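Local atomic coordinates of YCAC GENE product (Escherichia coli, PDB entry 1YAC), a protein that is probably a hydrolase of unknown specificity, forming an octamer of isochorismatase-type three-layer alpha-beta-alpha subunits. Residues V28-N39 / T137-R148; M163-E171 / T185-D193. All coordinates share one frame; numbering follows the deposited sequence.

Interaction 1 of 2, residues V28-N39 / T137-R148; sequences VRDIEPDKFKNN and TDASGTFNEITR
In the isochorismatase-type alpha-beta-alpha fold of this subunit, the loop running into helix 33-49 meets the loop between strand 132-136 and helix 145-158, and Asp-30 lies against Thr-142 at the centre. Asp-30 OD1 takes the Thr-142 N-H at 2.9 Å in a nearly straight bond (168°) that arrives from above the carboxylate plane. In return, Thr-142 O is gripped by two backbone donors on opposite faces of its carbonyl plane, Arg-29 N at 2.9 Å and Asp-30 N at 3.1 Å. Asp-30 CG sits between its own N and carbonyl carbon (chi1 74°), which turns OD2 over to Arg-148. There NH1 of Arg-148 makes a salt bridge of 3.2 Å to Asp-30 OD2, the carboxylate and guanidinium planes 45° apart, and a water joins OD2 to Ser-140 O. An alanine here would probably leave both Thr-142 N and Arg-148 NH1 without their carboxylate acceptor. Beside this polar patch, Phe-36 brings CE1 to 3.4 Å from Ser-140 C, while Val-28 CG1 lies over the centre of its ring. A CB at Gly-141 would clash with that same Val-28 CG1 and crowd Phe-36 CZ. Further along the helix, Asn-39 ND2 donates to Asp-138 O at 2.9 Å, and a water links ND2 to Asp-138 OD2. Asp-138 OD1 accepts from Trp-165 N at the start of helix 165-173, Thr-142 OG1 pairs with Glu-116 of helix 115-128, and Ala-139 and Ser-140 rest on Ala-111 of the neighbouring strand 107-112.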
loop_
_atom_site.group_PDB
_atom_site.type_symbol
_atom_site.label_atom_id
_atom_site.label_comp_id
_atom_site.label_asym_id
_atom_site.label_seq_id
_atom_site.Cartn_x
_atom_site.Cartn_y
_atom_site.Cartn_z
ATOM N N VAL A 28 -10.308 -0.480 -16.489
ATOM C CA VAL A 28 -9.359 -1.332 -15.793
ATOM C C VAL A 28 -8.429 -0.497 -14.914
ATOM O O VAL A 28 -7.610 0.276 -15.408
ATOM C CB VAL A 28 -8.528 -2.184 -16.791
ATOM C CG1 VAL A 28 -7.490 -3.033 -16.047
ATOM C CG2 VAL A 28 -9.455 -3.066 -17.624
ATOM N N ARG A 29 -8.587 -0.639 -13.601
ATOM C CA ARG A 29 -7.750 0.099 -12.659
ATOM C C ARG A 29 -7.156 -0.809 -11.597
ATOM O O ARG A 29 -6.421 -0.323 -10.718
ATOM C CB ARG A 29 -8.541 1.233 -11.993
ATOM C CG ARG A 29 -8.959 2.352 -12.945
ATOM C CD ARG A 29 -9.772 3.433 -12.232
ATOM N NE ARG A 29 -10.088 4.542 -13.133
ATOM C CZ ARG A 29 -9.274 5.570 -13.388
ATOM N NH1 ARG A 29 -8.072 5.653 -12.801
ATOM N NH2 ARG A 29 -9.651 6.506 -14.264
ATOM N N ASP A 30 -7.450 -2.115 -11.657
ATOM C CA ASP A 30 -6.888 -3.015 -10.647
ATOM C C ASP A 30 -5.467 -3.451 -11.037
ATOM O O ASP A 30 -4.699 -3.930 -10.205
ATOM C CB ASP A 30 -7.812 -4.215 -10.350
ATOM C CG ASP A 30 -7.808 -5.244 -11.452
ATOM O OD1 ASP A 30 -7.864 -4.831 -12.622
ATOM O OD2 ASP A 30 -7.724 -6.469 -11.156
ATOM N N ILE A 31 -5.124 -3.294 -12.308
ATOM C CA ILE A 31 -3.788 -3.618 -12.793
ATOM C C ILE A 31 -3.375 -2.371 -13.584
ATOM O O ILE A 31 -4.117 -1.952 -14.477
ATOM C CB ILE A 31 -3.788 -4.847 -13.743
ATOM C CG1 ILE A 31 -4.246 -6.103 -12.994
ATOM C CG2 ILE A 31 -2.376 -5.068 -14.307
ATOM C CD1 ILE A 31 -4.336 -7.333 -13.881
ATOM N N GLU A 32 -2.222 -1.779 -13.252
ATOM C CA GLU A 32 -1.764 -0.562 -13.923
ATOM C C GLU A 32 -1.612 -0.814 -15.420
ATOM O O GLU A 32 -1.225 -1.905 -15.836
ATOM C CB GLU A 32 -0.513 0.031 -13.250
ATOM C CG GLU A 32 0.777 -0.690 -13.477
ATOM C CD GLU A 32 1.562 -0.191 -14.697
ATOM O OE1 GLU A 32 1.289 0.924 -15.249
ATOM O OE2 GLU A 32 2.476 -0.939 -15.092
ATOM N N PRO A 33 -1.878 0.212 -16.242
ATOM C CA PRO A 33 -1.812 0.116 -17.704
ATOM C C PRO A 33 -0.576 -0.406 -18.415
ATOM O O PRO A 33 -0.718 -1.128 -19.405
ATOM C CB PRO A 33 -2.229 1.520 -18.166
ATOM C CG PRO A 33 -1.760 2.399 -17.041
ATOM C CD PRO A 33 -2.131 1.610 -15.821
ATOM N N ASP A 34 0.625 -0.039 -17.969
ATOM C CA ASP A 34 1.826 -0.524 -18.658
ATOM C C ASP A 34 1.943 -2.043 -18.505
ATOM O O ASP A 34 2.199 -2.766 -19.479
ATOM C CB ASP A 34 3.071 0.185 -18.133
ATOM C CG ASP A 34 3.003 1.705 -18.316
ATOM O OD1 ASP A 34 2.394 2.194 -19.301
ATOM O OD2 ASP A 34 3.553 2.410 -17.460
ATOM N N LYS A 35 1.731 -2.519 -17.283
ATOM C CA LYS A 35 1.754 -3.957 -17.000
ATOM C C LYS A 35 0.584 -4.659 -17.709
ATOM O O LYS A 35 0.769 -5.698 -18.348
ATOM C CB LYS A 35 1.655 -4.209 -15.490
ATOM C CG LYS A 35 1.626 -5.691 -15.133
ATOM C CD LYS A 35 1.597 -5.923 -13.624
ATOM C CE LYS A 35 2.810 -5.321 -12.954
ATOM N NZ LYS A 35 4.084 -5.843 -13.552
ATOM N N PHE A 36 -0.610 -4.073 -17.633
ATOM C CA PHE A 36 -1.771 -4.690 -18.265
ATOM C C PHE A 36 -1.607 -4.844 -19.768
ATOM O O PHE A 36 -1.909 -5.912 -20.318
ATOM C CB PHE A 36 -3.069 -3.933 -17.969
ATOM C CG PHE A 36 -4.313 -4.747 -18.265
ATOM C CD1 PHE A 36 -4.545 -5.949 -17.588
ATOM C CD2 PHE A 36 -5.214 -4.344 -19.248
ATOM C CE1 PHE A 36 -5.657 -6.745 -17.889
ATOM C CE2 PHE A 36 -6.340 -5.137 -19.563
ATOM C CZ PHE A 36 -6.557 -6.340 -18.878
ATOM N N LYS A 37 -1.134 -3.788 -20.429
ATOM C CA LYS A 37 -0.934 -3.849 -21.868
ATOM C C LYS A 37 0.063 -4.959 -22.213
ATOM O O LYS A 37 -0.192 -5.777 -23.105
ATOM C CB LYS A 37 -0.424 -2.510 -22.425
ATOM C CG LYS A 37 -0.092 -2.585 -23.916
ATOM C CD LYS A 37 0.737 -1.406 -24.412
ATOM C CE LYS A 37 1.153 -1.624 -25.857
ATOM N NZ LYS A 37 2.053 -0.554 -26.332
ATOM N N ASN A 38 1.194 -4.986 -21.514
ATOM C CA ASN A 38 2.205 -6.007 -21.765
ATOM C C ASN A 38 1.645 -7.418 -21.601
ATOM O O ASN A 38 1.891 -8.295 -22.440
ATOM C CB ASN A 38 3.399 -5.835 -20.830
ATOM C CG ASN A 38 4.457 -6.908 -21.040
ATOM O OD1 ASN A 38 5.005 -7.058 -22.147
ATOM N ND2 ASN A 38 4.737 -7.673 -19.992
ATOM N N ASN A 39 0.880 -7.629 -20.530
ATOM C CA ASN A 39 0.286 -8.938 -20.232
ATOM C C ASN A 39 -0.721 -9.391 -21.290
ATOM O O ASN A 39 -0.730 -10.559 -21.698
ATOM C CB ASN A 39 -0.375 -8.924 -18.849
ATOM C CG ASN A 39 0.642 -8.871 -17.709
ATOM O OD1 ASN A 39 1.848 -9.016 -17.927
ATOM N ND2 ASN A 39 0.156 -8.672 -16.485
ATOM N N THR A 137 -5.548 -14.489 -14.930
ATOM C CA THR A 137 -5.858 -13.386 -14.026
ATOM C C THR A 137 -5.059 -12.110 -14.227
ATOM O O THR A 137 -5.485 -11.040 -13.782
ATOM C CB THR A 137 -5.747 -13.828 -12.553
ATOM O OG1 THR A 137 -4.404 -14.227 -12.277
ATOM C CG2 THR A 137 -6.683 -14.998 -12.274
ATOM N N ASP A 138 -3.867 -12.229 -14.812
ATOM C CA ASP A 138 -3.068 -11.036 -15.056
ATOM C C ASP A 138 -3.271 -10.422 -16.448
ATOM O O ASP A 138 -2.664 -9.398 -16.767
ATOM C CB ASP A 138 -1.590 -11.235 -14.678
ATOM C CG ASP A 138 -0.872 -12.246 -15.545
ATOM O OD1 ASP A 138 -1.523 -12.991 -16.312
ATOM O OD2 ASP A 138 0.374 -12.301 -15.442
ATOM N N ALA A 139 -4.146 -11.032 -17.254
ATOM C CA ALA A 139 -4.496 -10.506 -18.575
ATOM C C ALA A 139 -6.006 -10.166 -18.600
ATOM O O ALA A 139 -6.601 -9.985 -19.667
ATOM C CB ALA A 139 -4.146 -11.499 -19.681
ATOM N N SER A 140 -6.621 -10.151 -17.419
ATOM C CA SER A 140 -8.036 -9.814 -17.247
ATOM C C SER A 140 -8.032 -8.607 -16.320
ATOM O O SER A 140 -7.231 -8.556 -15.392
ATOM C CB SER A 140 -8.790 -10.972 -16.599
ATOM O OG SER A 140 -8.748 -12.122 -17.438
ATOM N N GLY A 141 -8.884 -7.622 -16.587
ATOM C CA GLY A 141 -8.869 -6.424 -15.760
ATOM C C GLY A 141 -10.222 -5.973 -15.271
ATOM O O GLY A 141 -11.256 -6.277 -15.883
ATOM N N THR A 142 -10.232 -5.231 -14.171
ATOM C CA THR A 142 -11.485 -4.762 -13.612
ATOM C C THR A 142 -11.289 -3.465 -12.838
ATOM O O THR A 142 -10.189 -2.887 -12.844
ATOM C CB THR A 142 -12.140 -5.867 -12.733
ATOM O OG1 THR A 142 -13.390 -5.400 -12.206
ATOM C CG2 THR A 142 -11.200 -6.289 -11.598
ATOM N N PHE A 143 -12.357 -3.010 -12.185
ATOM C CA PHE A 143 -12.356 -1.758 -11.434
ATOM C C PHE A 143 -11.330 -1.644 -10.302
ATOM O O PHE A 143 -10.571 -0.678 -10.246
ATOM C CB PHE A 143 -13.758 -1.487 -10.855
ATOM C CG PHE A 143 -14.857 -1.520 -11.880
ATOM C CD1 PHE A 143 -15.142 -0.397 -12.663
ATOM C CD2 PHE A 143 -15.594 -2.689 -12.090
ATOM C CE1 PHE A 143 -16.137 -0.439 -13.645
ATOM C CE2 PHE A 143 -16.591 -2.746 -13.071
ATOM C CZ PHE A 143 -16.862 -1.622 -13.849
ATOM N N ASN A 144 -11.272 -2.650 -9.433
ATOM C CA ASN A 144 -10.391 -2.593 -8.280
ATOM C C ASN A 144 -10.164 -3.992 -7.716
ATOM O O ASN A 144 -10.677 -4.967 -8.260
ATOM C CB ASN A 144 -10.999 -1.657 -7.210
ATOM C CG ASN A 144 -12.430 -2.038 -6.837
ATOM O OD1 ASN A 144 -12.662 -3.114 -6.298
ATOM N ND2 ASN A 144 -13.397 -1.157 -7.144
ATOM N N GLU A 145 -9.387 -4.081 -6.633
ATOM C CA GLU A 145 -9.065 -5.364 -6.017
ATOM C C GLU A 145 -10.254 -6.106 -5.442
ATOM O O GLU A 145 -10.261 -7.343 -5.427
ATOM C CB GLU A 145 -7.924 -5.224 -4.999
ATOM C CG GLU A 145 -6.583 -4.940 -5.691
ATOM C CD GLU A 145 -5.394 -4.838 -4.734
ATOM O OE1 GLU A 145 -5.516 -5.250 -3.558
ATOM O OE2 GLU A 145 -4.324 -4.346 -5.162
ATOM N N ILE A 146 -11.256 -5.375 -4.968
ATOM C CA ILE A 146 -12.453 -6.025 -4.441
ATOM C C ILE A 146 -13.251 -6.702 -5.567
ATOM O O ILE A 146 -13.639 -7.859 -5.435
ATOM C CB ILE A 146 -13.365 -5.040 -3.687
ATOM C CG1 ILE A 146 -12.674 -4.585 -2.398
ATOM C CG2 ILE A 146 -14.721 -5.687 -3.381
ATOM C CD1 ILE A 146 -13.474 -3.578 -1.576
ATOM N N THR A 147 -13.462 -6.004 -6.681
ATOM C CA THR A 147 -14.219 -6.589 -7.789
ATOM C C THR A 147 -13.436 -7.765 -8.356
ATOM O O THR A 147 -14.022 -8.796 -8.729
ATOM C CB THR A 147 -14.573 -5.552 -8.900
ATOM O OG1 THR A 147 -13.379 -4.971 -9.450
ATOM C CG2 THR A 147 -15.454 -4.436 -8.318
ATOM N N ARG A 148 -12.111 -7.639 -8.364
ATOM C CA ARG A 148 -11.250 -8.711 -8.847
ATOM C C ARG A 148 -11.289 -9.938 -7.924
ATOM O O ARG A 148 -11.627 -11.035 -8.364
ATOM C CB ARG A 148 -9.799 -8.245 -8.959
ATOM C CG ARG A 148 -8.848 -9.370 -9.391
ATOM C CD ARG A 148 -7.417 -8.914 -9.537
ATOM N NE ARG A 148 -6.751 -8.721 -8.259
ATOM C CZ ARG A 148 -5.879 -7.749 -7.977
ATOM N NH1 ARG A 148 -5.545 -6.821 -8.859
ATOM N NH2 ARG A 148 -5.259 -7.772 -6.816
HETATM O O HOH W 1 -8.570 0.660 -8.363
HETATM O O HOH W 2 -8.531 -8.258 -12.841
HETATM O O HOH W 3 1.660 -10.087 -14.292
#

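Interaction 2 of 2, residues M163-E171 / T185-D193; sequences MTWFGVACE and TLFSNHIPD
Phe-166 carries CG anti to its backbone N (chi1 178°) and Phe-187 holds its own CG anti to the carbonyl carbon (chi1 -69°), and these two settings send the rings into each other between the helices. Phe-166 CE1 lies over the centre of the Phe-187 face and comes to 3.4 Å from Phe-187 CZ. The ring planes are inclined to each other, an oblique pairing with centroids 4.6 Å apart. Cys-170 SG touches the same Phe-187 CZ at 3.9 Å, a sulfur-aromatic contact, and it also lies over a face of Phe-166, toward the rim. At the edge of the Phe-187 ring sits the methyl of Ala-169, whose CB also meets Leu-186 CD2 at 4.0 Å. The frame for all this is an antiparallel helix pair, 165-171 against 185-190, with axes 11.8 Å apart and directions 174° from each other; large aromatic side chains span that wide separation. Trp-165 extends the apolar layer toward the C-terminal end of helix 180-190. Its CZ2 reaches His-190 CB at 3.6 Å, its CH2 packs on Ile-191 CG1, and the His-190 ring points an edge at the face of its six-membered ring. Both polar ends are held from helix 33-49, Trp-165 NE1 by Asn-39 OD1 and His-190 NE2 by Asp-45 OD2, which should limit rotation of either ring. Ile-191 CD1 closes against Phe-166 CD1 at 3.5 Å, and Phe-166 in turn meets Phe-143 of a neighbouring subunit edge-to-face.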
loop_
_atom_site.group_PDB
_atom_site.type_symbol
_atom_site.label_atom_id
_atom_site.label_comp_id
_atom_site.label_asym_id
_atom_site.label_seq_id
_atom_site.Cartn_x
_atom_site.Cartn_y
_atom_site.Cartn_z
ATOM N N MET A 163 -4.675 -18.910 -13.269
ATOM C CA MET A 163 -3.309 -18.913 -13.756
ATOM C C MET A 163 -2.909 -17.521 -14.263
ATOM O O MET A 163 -3.727 -16.589 -14.315
ATOM C CB MET A 163 -3.155 -19.973 -14.869
ATOM C CG MET A 163 -3.044 -21.435 -14.331
ATOM S SD MET A 163 -2.776 -22.597 -15.639
ATOM C CE MET A 163 -1.041 -22.533 -15.819
ATOM N N THR A 164 -1.626 -17.361 -14.557
ATOM C CA THR A 164 -1.121 -16.095 -15.076
ATOM C C THR A 164 -0.390 -16.420 -16.377
ATOM O O THR A 164 0.034 -17.563 -16.568
ATOM C CB THR A 164 -0.281 -15.341 -14.006
ATOM O OG1 THR A 164 0.552 -16.260 -13.294
ATOM C CG2 THR A 164 -1.235 -14.683 -12.992
ATOM N N TRP A 165 -0.235 -15.440 -17.265
ATOM C CA TRP A 165 0.340 -15.727 -18.575
ATOM C C TRP A 165 1.659 -16.473 -18.643
ATOM O O TRP A 165 1.797 -17.383 -19.454
ATOM C CB TRP A 165 0.317 -14.494 -19.513
ATOM C CG TRP A 165 1.445 -13.528 -19.338
ATOM C CD1 TRP A 165 1.412 -12.337 -18.669
ATOM C CD2 TRP A 165 2.784 -13.682 -19.827
ATOM N NE1 TRP A 165 2.654 -11.744 -18.706
ATOM C CE2 TRP A 165 3.515 -12.549 -19.410
ATOM C CE3 TRP A 165 3.440 -14.673 -20.576
ATOM C CZ2 TRP A 165 4.869 -12.378 -19.714
ATOM C CZ3 TRP A 165 4.783 -14.506 -20.878
ATOM C CH2 TRP A 165 5.485 -13.366 -20.448
ATOM N N PHE A 166 2.621 -16.114 -17.798
ATOM C CA PHE A 166 3.917 -16.792 -17.833
ATOM C C PHE A 166 3.728 -18.261 -17.440
ATOM O O PHE A 166 4.281 -19.160 -18.089
ATOM C CB PHE A 166 4.923 -16.088 -16.916
ATOM C CG PHE A 166 6.273 -16.757 -16.863
ATOM C CD1 PHE A 166 7.227 -16.517 -17.851
ATOM C CD2 PHE A 166 6.605 -17.592 -15.796
ATOM C CE1 PHE A 166 8.493 -17.093 -17.774
ATOM C CE2 PHE A 166 7.866 -18.172 -15.713
ATOM C CZ PHE A 166 8.810 -17.919 -16.705
ATOM N N GLY A 167 2.900 -18.494 -16.418
ATOM C CA GLY A 167 2.605 -19.851 -15.992
ATOM C C GLY A 167 1.931 -20.635 -17.114
ATOM O O GLY A 167 2.256 -21.807 -17.352
ATOM N N VAL A 168 0.987 -19.988 -17.803
ATOM C CA VAL A 168 0.265 -20.592 -18.936
ATOM C C VAL A 168 1.280 -21.027 -20.022
ATOM O O VAL A 168 1.265 -22.173 -20.485
ATOM C CB VAL A 168 -0.774 -19.570 -19.554
ATOM C CG1 VAL A 168 -1.358 -20.099 -20.876
ATOM C CG2 VAL A 168 -1.914 -19.289 -18.561
ATOM N N ALA A 169 2.188 -20.125 -20.385
ATOM C CA ALA A 169 3.181 -20.426 -21.404
ATOM C C ALA A 169 4.057 -21.617 -21.007
ATOM O O ALA A 169 4.356 -22.486 -21.833
ATOM C CB ALA A 169 4.045 -19.199 -21.681
ATOM N N CYS A 170 4.471 -21.652 -19.745
ATOM C CA CYS A 170 5.334 -22.722 -19.250
ATOM C C CYS A 170 4.644 -24.073 -19.185
ATOM O O CYS A 170 5.271 -25.117 -19.431
ATOM C CB CYS A 170 5.900 -22.364 -17.875
ATOM S SG CYS A 170 7.174 -21.083 -17.901
ATOM N N GLU A 171 3.367 -24.070 -18.813
ATOM C CA GLU A 171 2.631 -25.323 -18.736
ATOM C C GLU A 171 2.365 -25.857 -20.149
ATOM O O GLU A 171 2.353 -27.067 -20.374
ATOM C CB GLU A 171 1.327 -25.139 -17.961
ATOM C CG GLU A 171 0.772 -26.450 -17.406
ATOM C CD GLU A 171 -0.257 -26.230 -16.325
ATOM O OE1 GLU A 171 0.157 -26.131 -15.160
ATOM O OE2 GLU A 171 -1.471 -26.170 -16.625
ATOM N N THR A 185 12.277 -15.803 -26.910
ATOM C CA THR A 185 11.847 -14.572 -27.559
ATOM C C THR A 185 10.574 -14.047 -26.908
ATOM O O THR A 185 10.472 -12.851 -26.608
ATOM C CB THR A 185 11.635 -14.782 -29.084
ATOM O OG1 THR A 185 12.894 -15.091 -29.688
ATOM C CG2 THR A 185 11.090 -13.520 -29.746
ATOM N N LEU A 186 9.626 -14.946 -26.651
ATOM C CA LEU A 186 8.363 -14.572 -26.016
ATOM C C LEU A 186 8.656 -13.956 -24.646
ATOM O O LEU A 186 8.117 -12.906 -24.298
ATOM C CB LEU A 186 7.462 -15.803 -25.847
ATOM C CG LEU A 186 6.145 -15.603 -25.073
ATOM C CD1 LEU A 186 5.143 -14.866 -25.952
ATOM C CD2 LEU A 186 5.571 -16.959 -24.646
ATOM N N PHE A 187 9.527 -14.604 -23.883
ATOM C CA PHE A 187 9.880 -14.120 -22.553
ATOM C C PHE A 187 10.620 -12.783 -22.604
ATOM O O PHE A 187 10.301 -11.843 -21.865
ATOM C CB PHE A 187 10.715 -15.173 -21.820
ATOM C CG PHE A 187 9.951 -16.425 -21.450
ATOM C CD1 PHE A 187 8.564 -16.504 -21.612
ATOM C CD2 PHE A 187 10.625 -17.526 -20.926
ATOM C CE1 PHE A 187 7.862 -17.658 -21.260
ATOM C CE2 PHE A 187 9.933 -18.686 -20.571
ATOM C CZ PHE A 187 8.546 -18.751 -20.740
ATOM N N SER A 188 11.602 -12.691 -23.488
ATOM C CA SER A 188 12.380 -11.465 -23.631
ATOM C C SER A 188 11.496 -10.266 -24.020
ATOM O O SER A 188 11.685 -9.156 -23.520
ATOM C CB SER A 188 13.492 -11.678 -24.676
ATOM O OG SER A 188 14.277 -10.507 -24.842
ATOM N N ASN A 189 10.515 -10.514 -24.884
ATOM C CA ASN A 189 9.605 -9.460 -25.332
ATOM C C ASN A 189 8.607 -9.007 -24.282
ATOM O O ASN A 189 8.073 -7.905 -24.377
ATOM C CB ASN A 189 8.809 -9.918 -26.562
ATOM C CG ASN A 189 9.689 -10.098 -27.786
ATOM O OD1 ASN A 189 10.670 -9.380 -27.950
ATOM N ND2 ASN A 189 9.438 -11.130 -28.554
ATOM N N HIS A 190 8.374 -9.849 -23.270
ATOM C CA HIS A 190 7.387 -9.539 -22.247
ATOM C C HIS A 190 7.814 -9.530 -20.779
ATOM O O HIS A 190 6.985 -9.325 -19.894
ATOM C CB HIS A 190 6.162 -10.434 -22.449
ATOM C CG HIS A 190 5.500 -10.219 -23.769
ATOM N ND1 HIS A 190 4.805 -9.068 -24.078
ATOM C CD2 HIS A 190 5.458 -10.990 -24.882
ATOM C CE1 HIS A 190 4.350 -9.145 -25.319
ATOM N NE2 HIS A 190 4.738 -10.301 -25.822
ATOM N N ILE A 191 9.101 -9.716 -20.531
ATOM C CA ILE A 191 9.609 -9.693 -19.164
ATOM C C ILE A 191 10.933 -8.919 -19.189
ATOM O O ILE A 191 11.993 -9.499 -19.455
ATOM C CB ILE A 191 9.862 -11.129 -18.627
ATOM C CG1 ILE A 191 8.624 -12.005 -18.842
ATOM C CG2 ILE A 191 10.241 -11.082 -17.142
ATOM C CD1 ILE A 191 8.891 -13.481 -18.611
ATOM N N PRO A 192 10.891 -7.594 -18.944
ATOM C CA PRO A 192 12.110 -6.776 -18.948
ATOM C C PRO A 192 13.267 -7.399 -18.166
ATOM O O PRO A 192 14.410 -7.383 -18.630
ATOM C CB PRO A 192 11.637 -5.469 -18.313
ATOM C CG PRO A 192 10.236 -5.341 -18.865
ATOM C CD PRO A 192 9.699 -6.760 -18.696
ATOM N N ASP A 193 12.972 -7.971 -16.999
ATOM C CA ASP A 193 14.010 -8.588 -16.174
ATOM C C ASP A 193 14.697 -9.747 -16.896
ATOM O O ASP A 193 15.921 -9.893 -16.823
ATOM C CB ASP A 193 13.436 -9.062 -14.826
ATOM C CG ASP A 193 12.976 -7.896 -13.928
ATOM O OD1 ASP A 193 13.665 -6.846 -13.873
ATOM O OD2 ASP A 193 11.932 -8.042 -13.262
#

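How the interactions relate
Interaction 1 closes before interaction 2 opens along the chain, and their centres lie about 17 Å apart. Helix 33-49 joins them: its start belongs to interaction 1, and Asn-38 ND2 probably donates a hydrogen bond to His-190 O of interaction 2. The second bridge lies at the edge of the parallel sheet, where Thr-137 N, just after strand 132-136, probably bonds Met-163 O of strand 161-163, outermost within this chain, and Thr-164 packs on Thr-137 and Asp-138. Interaction 1 thus ties loops of the sandwich core, while interaction 2 places the C-terminal helices beside it. Both touch the same neighbouring subunit, so both lie at a subunit interface of the octamer.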